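Local coordinates for monosaccharide ABC transporter substrate-binding protein, CUT2 family (Bradyrhizobium sp., PDB 4YHS) that probably binds a monosaccharide or related solute in the periplasm and delivers it to an ABC importer of the CUT2 family, at residues K132-I137 / P154-K159; D111-G116 / A138-P143. All blocks are in the same frame, centred on the assembly; numbering follows the deposited sequence.

Contact 1 of 2, residues K132-I137 / P154-K159; sequences KVIGEI and PDIAAK
Ile134 and Gly135 of helix 131-138 meet Asp155 and Ile156, which lie on the way into strand 158-160. This is one lobe of the alpha/beta periplasmic-binding-protein fold. Strand 144-147 follows the helix and pairs in parallel with strand 158-160, so the contact packs the helix against the connection between two neighbouring strands.

Ile134 has the most surface buried here, and both of its branches are used. With CG1 beside the backbone N (chi1 -67°), CG2 stands anti to that nitrogen and reaches the backbone of the connection, where Ile134 CG2 lies 4.0 Å from Asp155 O. The same methyl, Ile134 CG2, lies 4.1 Å from Asp155 CB, and the two side chains pass each other head to tail. The other branch ends in Ile134 CD1, which meets the CD1 methyl of Ile156 at 4.0 Å, an apolar contact. Ile151 borders both isoleucines, and Ile156 also reaches Val144 and Asp146 of strand 144-147.

Asp155 N is hydrogen-bonded to Ser153 OG. The Asp155 carboxylate comes up to the helix at a residue without a side chain: Asp155 OD2 lies 3.6 Å from Gly135 CA.

Contact 2 of 2, residues D111-G116 / A138-P143; sequences DCVASG and AKKKIP
This is a small, mainly apolar contact of Val113, near the C-terminal end of helix 102-115, with Ile142 and Lys140 of the loop that leads from helix 131-138 into strand 144-147. Both segments belong to the same alpha/beta lobe of the periplasmic-binding-protein fold. Helix 102-115, strand 119-122 and helix 131-138 precede strand 144-147 in the chain, and strands 119-122 and 144-147 pair in parallel. The contact therefore lies between two successive strand-to-strand connections.

Val113 carries the helix side. Its CG1 methyl is anti to the backbone N (chi1 174°) and makes every close approach to the loop. It meets the end of Ile142 first, with Val113 CG1 3.7 Å from Ile142 CD1. Ile142 and Val113 lie side by side, pointing opposite ways. Both also pack on Val120 of strand 119-122 and on Ile137 of helix 131-138, which extend the apolar cluster.

Lys140 covers the same methyl from the solvent-exposed loop. Its chain is extended beyond CG and crosses the valine at a slant. The aliphatic part comes within 4.1 Å, from Lys140 CD to Val113 CG1.

The loop is shaped by a type I beta turn from Ala138 to Lys141, closed by a backbone hydrogen bond of 2.9 Å from Lys141 N to Ala138 O. Beyond it, Pro143 is joined to Val120 by a backbone hydrogen bond.

Gly116 is the first residue to leave helical angles, with positive phi (114°). One turn back, Cys112 forms a disulfide with Cys62, tying this end of the helix to strand 60-65. At the exposed edge of the contact, the ammonium nitrogen Lys140 NZ lies 3.8 Å from Val113 CG1.

In the fold
Contacts 1 and 2 have centres about 11 Å apart and lie on the same side of the chain's centre. Their segments alternate along the chain, and segment 132-137 runs directly into 138-143. Ile137 bridges them. Ile137 CG2 lies 3.6 Å from Ile142 CB, and Ile137 CG1 lies 4.0 Å from Val113 CG2. A second bridge joins Asp155 CB to Ala138 CB at 3.8 Å. Helix 131-138 thus packs against helix 102-115 and against the connection into strand 158-160. Both contacts lie within a single lobe, with their centres about 22 and 27 Å from the chain's centre.

Contact 1 of 2, residues K132-I137 / P154-K159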
loop_
_atom_site.group_PDB
_atom_site.type_symbol
_atom_site.label_atom_id
_atom_site.label_comp_id
_atom_site.label_asym_id
_atom_site.label_seq_id
_atom_site.Cartn_x
_atom_site.Cartn_y
_atom_site.Cartn_z
ATOM N N LYS A 132 23.372 -6.147 -2.555
ATOM C CA LYS A 132 24.492 -7.078 -2.583
ATOM C C LYS A 132 23.999 -8.528 -2.429
ATOM O O LYS A 132 24.375 -9.409 -3.215
ATOM C CB LYS A 132 25.488 -6.724 -1.492
ATOM C CG LYS A 132 26.673 -7.645 -1.394
ATOM C CD LYS A 132 27.652 -7.114 -0.360
ATOM C CE LYS A 132 28.909 -7.962 -0.273
ATOM N NZ LYS A 132 28.612 -9.420 -0.355
ATOM N N VAL A 133 23.152 -8.789 -1.442
ATOM C CA VAL A 133 22.696 -10.161 -1.232
ATOM C C VAL A 133 21.751 -10.614 -2.359
ATOM O O VAL A 133 21.779 -11.782 -2.772
ATOM C CB VAL A 133 22.008 -10.353 0.148
ATOM C CG1 VAL A 133 20.718 -9.507 0.287
ATOM C CG2 VAL A 133 21.719 -11.844 0.392
ATOM N N ILE A 134 20.929 -9.708 -2.872
ATOM C CA ILE A 134 20.112 -10.049 -4.044
ATOM C C ILE A 134 20.985 -10.442 -5.251
ATOM O O ILE A 134 20.668 -11.394 -5.962
ATOM C CB ILE A 134 19.152 -8.892 -4.406
ATOM C CG1 ILE A 134 18.122 -8.746 -3.286
ATOM C CG2 ILE A 134 18.425 -9.198 -5.699
ATOM C CD1 ILE A 134 17.125 -7.626 -3.431
ATOM N N GLY A 135 22.091 -9.736 -5.487
ATOM C CA GLY A 135 22.976 -10.093 -6.597
ATOM C C GLY A 135 23.543 -11.498 -6.428
ATOM O O GLY A 135 23.685 -12.256 -7.380
ATOM N N GLU A 136 23.832 -11.859 -5.189
ATOM C CA GLU A 136 24.413 -13.162 -4.890
ATOM C C GLU A 136 23.388 -14.282 -5.060
ATOM O O GLU A 136 23.698 -15.332 -5.611
ATOM C CB GLU A 136 25.002 -13.131 -3.478
ATOM C CG GLU A 136 26.156 -12.139 -3.373
ATOM C CD GLU A 136 26.613 -11.866 -1.956
ATOM O OE1 GLU A 136 25.882 -12.207 -1.001
ATOM O OE2 GLU A 136 27.709 -11.283 -1.805
ATOM N N ILE A 137 22.160 -14.043 -4.608
ATOM C CA ILE A 137 21.069 -14.969 -4.814
ATOM C C ILE A 137 20.779 -15.207 -6.289
ATOM O O ILE A 137 20.483 -16.328 -6.704
ATOM C CB ILE A 137 19.783 -14.447 -4.145
ATOM C CG1 ILE A 137 19.958 -14.428 -2.629
ATOM C CG2 ILE A 137 18.579 -15.280 -4.531
ATOM C CD1 ILE A 137 19.012 -13.451 -1.953
ATOM N N PRO A 154 19.128 -4.331 -9.933
ATOM C CA PRO A 154 18.763 -4.802 -11.278
ATOM C C PRO A 154 18.489 -6.294 -11.379
ATOM O O PRO A 154 18.009 -6.740 -12.416
ATOM C CB PRO A 154 20.000 -4.451 -12.098
ATOM C CG PRO A 154 21.097 -4.528 -11.139
ATOM C CD PRO A 154 20.557 -3.954 -9.872
ATOM N N ASP A 155 18.812 -7.055 -10.332
ATOM C CA ASP A 155 18.604 -8.503 -10.335
ATOM C C ASP A 155 17.248 -8.977 -9.778
ATOM O O ASP A 155 17.079 -10.132 -9.379
ATOM C CB ASP A 155 19.742 -9.150 -9.555
ATOM C CG ASP A 155 21.017 -9.210 -10.358
ATOM O OD1 ASP A 155 20.950 -9.668 -11.523
ATOM O OD2 ASP A 155 22.061 -8.776 -9.825
ATOM N N ILE A 156 16.280 -8.075 -9.773
ATOM C CA ILE A 156 14.918 -8.389 -9.392
ATOM C C ILE A 156 14.177 -8.978 -10.601
ATOM O O ILE A 156 14.268 -8.435 -11.709
ATOM C CB ILE A 156 14.225 -7.121 -8.885
ATOM C CG1 ILE A 156 14.770 -6.745 -7.506
ATOM C CG2 ILE A 156 12.716 -7.261 -8.871
ATOM C CD1 ILE A 156 14.481 -7.744 -6.426
ATOM N N ALA A 157 13.441 -10.070 -10.411
ATOM C CA ALA A 157 12.719 -10.689 -11.536
ATOM C C ALA A 157 11.367 -10.030 -11.802
ATOM O O ALA A 157 10.894 -10.040 -12.938
ATOM C CB ALA A 157 12.530 -12.210 -11.290
ATOM N N ALA A 158 10.720 -9.520 -10.750
ATOM C CA ALA A 158 9.368 -8.959 -10.873
ATOM C C ALA A 158 9.088 -8.044 -9.698
ATOM O O ALA A 158 9.648 -8.248 -8.632
ATOM C CB ALA A 158 8.302 -10.036 -10.905
ATOM N N LYS A 159 8.204 -7.064 -9.922
ATOM C CA LYS A 159 7.700 -6.190 -8.871
ATOM C C LYS A 159 6.201 -6.361 -8.694
ATOM O O LYS A 159 5.447 -6.475 -9.670
ATOM C CB LYS A 159 8.023 -4.730 -9.179
ATOM C CG LYS A 159 9.519 -4.409 -9.257
ATOM C CD LYS A 159 9.783 -2.981 -9.688
ATOM C CE LYS A 159 11.283 -2.713 -9.739
ATOM N NZ LYS A 159 11.817 -2.483 -8.372
#

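Contact 2 of 2, residues D111-G116 / A138-P143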
loop_
_atom_site.group_PDB
_atom_site.type_symbol
_atom_site.label_atom_id
_atom_site.label_comp_id
_atom_site.label_asym_id
_atom_site.label_seq_id
_atom_site.Cartn_x
_atom_site.Cartn_y
_atom_site.Cartn_z
ATOM N N ASP A 111 20.130 -16.994 5.153
ATOM C CA ASP A 111 19.845 -18.263 5.804
ATOM C C ASP A 111 18.756 -19.051 5.065
ATOM O O ASP A 111 18.875 -20.275 4.950
ATOM C CB ASP A 111 19.446 -18.026 7.259
ATOM C CG ASP A 111 20.601 -17.524 8.118
ATOM O OD1 ASP A 111 21.774 -17.537 7.682
ATOM O OD2 ASP A 111 20.324 -17.135 9.260
ATOM N N CYS A 112 17.717 -18.402 4.550
ATOM C CA CYS A 112 16.618 -19.184 3.952
ATOM C C CYS A 112 17.133 -19.731 2.620
ATOM O O CYS A 112 16.762 -20.838 2.220
ATOM C CB CYS A 112 15.307 -18.385 3.805
ATOM S SG CYS A 112 15.208 -17.175 2.500
ATOM N N VAL A 113 18.032 -19.000 1.968
ATOM C CA VAL A 113 18.625 -19.495 0.722
ATOM C C VAL A 113 19.600 -20.655 0.986
ATOM O O VAL A 113 19.629 -21.645 0.242
ATOM C CB VAL A 113 19.356 -18.386 -0.038
ATOM C CG1 VAL A 113 20.080 -18.983 -1.269
ATOM C CG2 VAL A 113 18.351 -17.316 -0.448
ATOM N N ALA A 114 20.412 -20.532 2.032
ATOM C CA ALA A 114 21.365 -21.591 2.371
ATOM C C ALA A 114 20.632 -22.870 2.787
ATOM O O ALA A 114 21.070 -23.977 2.496
ATOM C CB ALA A 114 22.297 -21.134 3.474
ATOM N N SER A 115 19.486 -22.708 3.429
ATOM C CA SER A 115 18.711 -23.862 3.871
ATOM C C SER A 115 18.061 -24.587 2.702
ATOM O O SER A 115 17.787 -25.788 2.776
ATOM C CB SER A 115 17.646 -23.430 4.878
ATOM O OG SER A 115 18.250 -23.155 6.128
ATOM N N GLY A 116 17.838 -23.848 1.617
ATOM C CA GLY A 116 17.259 -24.393 0.407
ATOM C C GLY A 116 15.903 -23.798 0.146
ATOM O O GLY A 116 14.979 -23.941 0.954
ATOM N N ALA A 138 20.830 -14.137 -7.075
ATOM C CA ALA A 138 20.549 -14.231 -8.501
ATOM C C ALA A 138 21.595 -15.110 -9.192
ATOM O O ALA A 138 21.267 -15.866 -10.097
ATOM C CB ALA A 138 20.510 -12.841 -9.121
ATOM N N LYS A 139 22.844 -15.032 -8.746
ATOM C CA LYS A 139 23.901 -15.899 -9.296
ATOM C C LYS A 139 23.601 -17.390 -9.083
ATOM O O LYS A 139 24.223 -18.249 -9.713
ATOM C CB LYS A 139 25.260 -15.563 -8.676
ATOM C CG LYS A 139 25.822 -14.210 -9.094
ATOM C CD LYS A 139 27.234 -13.993 -8.555
ATOM C CE LYS A 139 27.697 -12.553 -8.778
ATOM N NZ LYS A 139 29.173 -12.389 -8.592
ATOM N N LYS A 140 22.651 -17.698 -8.198
ATOM C CA LYS A 140 22.271 -19.092 -7.935
ATOM C C LYS A 140 21.003 -19.461 -8.666
ATOM O O LYS A 140 20.394 -20.498 -8.393
ATOM C CB LYS A 140 22.084 -19.347 -6.435
ATOM C CG LYS A 140 23.352 -19.277 -5.624
ATOM C CD LYS A 140 23.019 -19.179 -4.151
ATOM C CE LYS A 140 24.106 -19.762 -3.269
ATOM N NZ LYS A 140 23.835 -19.425 -1.838
ATOM N N LYS A 141 20.584 -18.592 -9.580
ATOM C CA LYS A 141 19.400 -18.833 -10.400
ATOM C C LYS A 141 18.114 -18.951 -9.579
ATOM O O LYS A 141 17.174 -19.655 -9.947
ATOM C CB LYS A 141 19.591 -20.090 -11.238
ATOM C CG LYS A 141 20.873 -20.072 -12.042
ATOM C CD LYS A 141 21.118 -21.417 -12.723
ATOM C CE LYS A 141 20.577 -21.435 -14.139
ATOM N NZ LYS A 141 21.670 -21.148 -15.085
ATOM N N ILE A 142 18.072 -18.224 -8.477
ATOM C CA ILE A 142 16.865 -18.118 -7.672
ATOM C C ILE A 142 16.121 -16.794 -7.965
ATOM O O ILE A 142 16.684 -15.723 -7.763
ATOM C CB ILE A 142 17.220 -18.212 -6.178
ATOM C CG1 ILE A 142 17.802 -19.609 -5.854
ATOM C CG2 ILE A 142 15.995 -17.918 -5.314
ATOM C CD1 ILE A 142 18.411 -19.711 -4.479
ATOM N N PRO A 143 14.863 -16.868 -8.433
ATOM C CA PRO A 143 14.131 -15.626 -8.720
ATOM C C PRO A 143 13.898 -14.811 -7.454
ATOM O O PRO A 143 13.593 -15.399 -6.405
ATOM C CB PRO A 143 12.798 -16.115 -9.293
ATOM C CG PRO A 143 13.011 -17.511 -9.683
ATOM C CD PRO A 143 14.080 -18.058 -8.805
#